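PDB 3E38: two-domain protein containing predicted PHP-like metal-dependent phosphoesterase from Bacteroides vulgatus ATCC 8482, which binds zinc ions and is probably a PHP-like metal-dependent phosphoesterase, perhaps with 5'-3' exonuclease activity on nucleic acids. Local coordinates for residues F253-V258 and L337-S342. Residues are numbered along the deposited sequence; the frame is centred on the assembly and turned at random.
Sequences FFEKCV and LKYTIS
The carbonyl oxygen of Phe-254, whose ring meets Tyr-339 across the contact, takes two backbone N-H groups: Cys-257 N lies 2.9 Å from Phe-254 O, and Val-258 N reaches the same oxygen only weakly, at 3.4 Å. With CG anti to the backbone N (chi1 177°), the Phe-254 ring meets Tyr-339 of strand 335-342 in a T-shaped stack: its CD2–CE2 edge is set over one face of Tyr-339, with planes at 67° and centroids 4.9 Å apart. The approach is off-centre, since Phe-254 CD2 comes nearest Tyr-339 CD2, at 3.5 Å. Helix 247-257 runs directly into strand 258-265, in one antiparallel sheet of the Ig-like sandwich, while strand 335-342 belongs to the other sheet. Val-258 CG2 lies over a face of the Phe-254 ring, and Leu-337 CD2 packs against Phe-254 CB at 3.7 Å. Tyr-339 OH abuts the methylene CG of solvent-exposed Glu-255 at 3.4 Å; the Glu-255 chain bends at chi2 (-79°), carrying the carboxylate off from the strand. Were Tyr-339 an alanine, the Phe-254 edge would probably lose its aromatic partner and that ring could turn more freely. Arg-251, about one turn before Phe-254, also touches Tyr-339 and hydrogen-bonds through NH1 to Lys-338 O.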
loop_
_atom_site.group_PDB
_atom_site.type_symbol
_atom_site.label_atom_id
_atom_site.label_comp_id
_atom_site.label_asym_id
_atom_site.label_seq_id
_atom_site.Cartn_x
_atom_site.Cartn_y
_atom_site.Cartn_z
ATOM N N PHE B 253 12.684 -26.954 -8.285
ATOM C CA PHE B 253 12.599 -25.489 -7.950
ATOM C C PHE B 253 11.766 -25.355 -6.695
ATOM O O PHE B 253 12.110 -24.657 -5.746
ATOM C CB PHE B 253 12.024 -24.690 -9.132
ATOM C CG PHE B 253 12.007 -23.205 -8.934
ATOM C CD1 PHE B 253 13.177 -22.456 -9.033
ATOM C CD2 PHE B 253 10.817 -22.537 -8.683
ATOM C CE1 PHE B 253 13.167 -21.073 -8.858
ATOM C CE2 PHE B 253 10.807 -21.147 -8.501
ATOM C CZ PHE B 253 11.990 -20.421 -8.590
ATOM N N PHE B 254 10.694 -26.122 -6.661
ATOM C CA PHE B 254 9.803 -26.102 -5.507
ATOM C C PHE B 254 10.538 -26.554 -4.293
ATOM O O PHE B 254 10.355 -26.041 -3.217
ATOM C CB PHE B 254 8.592 -27.005 -5.690
ATOM C CG PHE B 254 7.695 -27.042 -4.475
ATOM C CD1 PHE B 254 6.896 -25.957 -4.160
ATOM C CD2 PHE B 254 7.647 -28.160 -3.648
ATOM C CE1 PHE B 254 6.067 -25.977 -3.050
ATOM C CE2 PHE B 254 6.799 -28.176 -2.518
ATOM C CZ PHE B 254 6.018 -27.100 -2.237
ATOM N N GLU B 255 11.380 -27.547 -4.498
ATOM C CA GLU B 255 12.186 -28.144 -3.407
ATOM C C GLU B 255 13.113 -27.094 -2.782
ATOM O O GLU B 255 13.443 -27.132 -1.601
ATOM C CB GLU B 255 12.967 -29.351 -3.941
ATOM C CG GLU B 255 13.625 -30.231 -2.903
ATOM C CD GLU B 255 14.926 -29.664 -2.377
ATOM O OE1 GLU B 255 15.769 -29.226 -3.201
ATOM O OE2 GLU B 255 15.117 -29.685 -1.136
ATOM N N LYS B 256 13.474 -26.110 -3.579
ATOM C CA LYS B 256 14.352 -25.030 -3.127
ATOM C C LYS B 256 13.554 -23.877 -2.516
ATOM O O LYS B 256 14.108 -23.007 -1.836
ATOM C CB LYS B 256 15.121 -24.471 -4.317
ATOM C CG LYS B 256 16.021 -25.439 -4.997
ATOM C CD LYS B 256 17.269 -25.604 -4.242
ATOM C CE LYS B 256 18.330 -26.178 -5.144
ATOM N NZ LYS B 256 19.575 -26.325 -4.377
ATOM N N CYS B 257 12.245 -23.902 -2.754
ATOM C CA CYS B 257 11.345 -22.797 -2.326
ATOM C C CYS B 257 10.886 -22.931 -0.892
ATOM O O CYS B 257 10.474 -21.966 -0.259
ATOM C CB CYS B 257 10.107 -22.724 -3.215
ATOM S SG CYS B 257 10.392 -22.053 -4.859
ATOM N N VAL B 258 10.953 -24.163 -0.410
ATOM C CA VAL B 258 10.506 -24.472 0.947
ATOM C C VAL B 258 11.589 -25.176 1.721
ATOM O O VAL B 258 12.425 -25.887 1.176
ATOM C CB VAL B 258 9.184 -25.324 0.976
ATOM C CG1 VAL B 258 8.018 -24.517 0.432
ATOM C CG2 VAL B 258 9.358 -26.642 0.210
ATOM N N LEU B 337 1.933 -29.102 -10.194
ATOM C CA LEU B 337 3.005 -29.989 -9.733
ATOM C C LEU B 337 2.567 -30.900 -8.604
ATOM O O LEU B 337 1.956 -30.461 -7.652
ATOM C CB LEU B 337 4.193 -29.152 -9.240
ATOM C CG LEU B 337 5.342 -29.896 -8.572
ATOM C CD1 LEU B 337 6.035 -30.846 -9.578
ATOM C CD2 LEU B 337 6.316 -28.893 -7.917
ATOM N N LYS B 338 2.911 -32.174 -8.721
ATOM C CA LYS B 338 2.644 -33.158 -7.679
ATOM C C LYS B 338 3.886 -33.361 -6.823
ATOM O O LYS B 338 4.996 -33.531 -7.296
ATOM C CB LYS B 338 2.186 -34.491 -8.272
ATOM C CG LYS B 338 1.004 -34.338 -9.242
ATOM C CD LYS B 338 -0.173 -33.596 -8.615
ATOM C CE LYS B 338 -1.359 -33.450 -9.606
ATOM N NZ LYS B 338 -1.125 -32.492 -10.771
ATOM N N TYR B 339 3.674 -33.350 -5.532
ATOM C CA TYR B 339 4.772 -33.453 -4.595
ATOM C C TYR B 339 4.396 -34.295 -3.429
ATOM O O TYR B 339 3.239 -34.384 -3.044
ATOM C CB TYR B 339 5.168 -32.043 -4.100
ATOM C CG TYR B 339 6.584 -31.943 -3.608
ATOM C CD1 TYR B 339 6.921 -32.239 -2.289
ATOM C CD2 TYR B 339 7.599 -31.564 -4.483
ATOM C CE1 TYR B 339 8.246 -32.144 -1.854
ATOM C CE2 TYR B 339 8.922 -31.475 -4.070
ATOM C CZ TYR B 339 9.248 -31.759 -2.765
ATOM O OH TYR B 339 10.577 -31.636 -2.387
ATOM N N THR B 340 5.412 -34.916 -2.873
ATOM C CA THR B 340 5.245 -35.764 -1.706
ATOM C C THR B 340 6.271 -35.444 -0.665
ATOM O O THR B 340 7.449 -35.200 -0.977
ATOM C CB THR B 340 5.441 -37.255 -2.028
ATOM O OG1 THR B 340 4.568 -37.619 -3.081
ATOM C CG2 THR B 340 5.090 -38.091 -0.838
ATOM N N ILE B 341 5.792 -35.404 0.570
ATOM C CA ILE B 341 6.667 -35.272 1.710
ATOM C C ILE B 341 6.587 -36.610 2.395
ATOM O O ILE B 341 5.570 -36.936 3.010
ATOM C CB ILE B 341 6.258 -34.144 2.662
ATOM C CG1 ILE B 341 6.483 -32.786 1.997
ATOM C CG2 ILE B 341 7.069 -34.241 3.909
ATOM C CD1 ILE B 341 6.015 -31.578 2.849
ATOM N N SER B 342 7.628 -37.421 2.218
ATOM C CA SER B 342 7.687 -38.755 2.836
ATOM C C SER B 342 8.067 -38.655 4.295
ATOM O O SER B 342 9.053 -37.992 4.651
ATOM C CB SER B 342 8.688 -39.675 2.123
ATOM O OG SER B 342 8.258 -40.010 0.818
#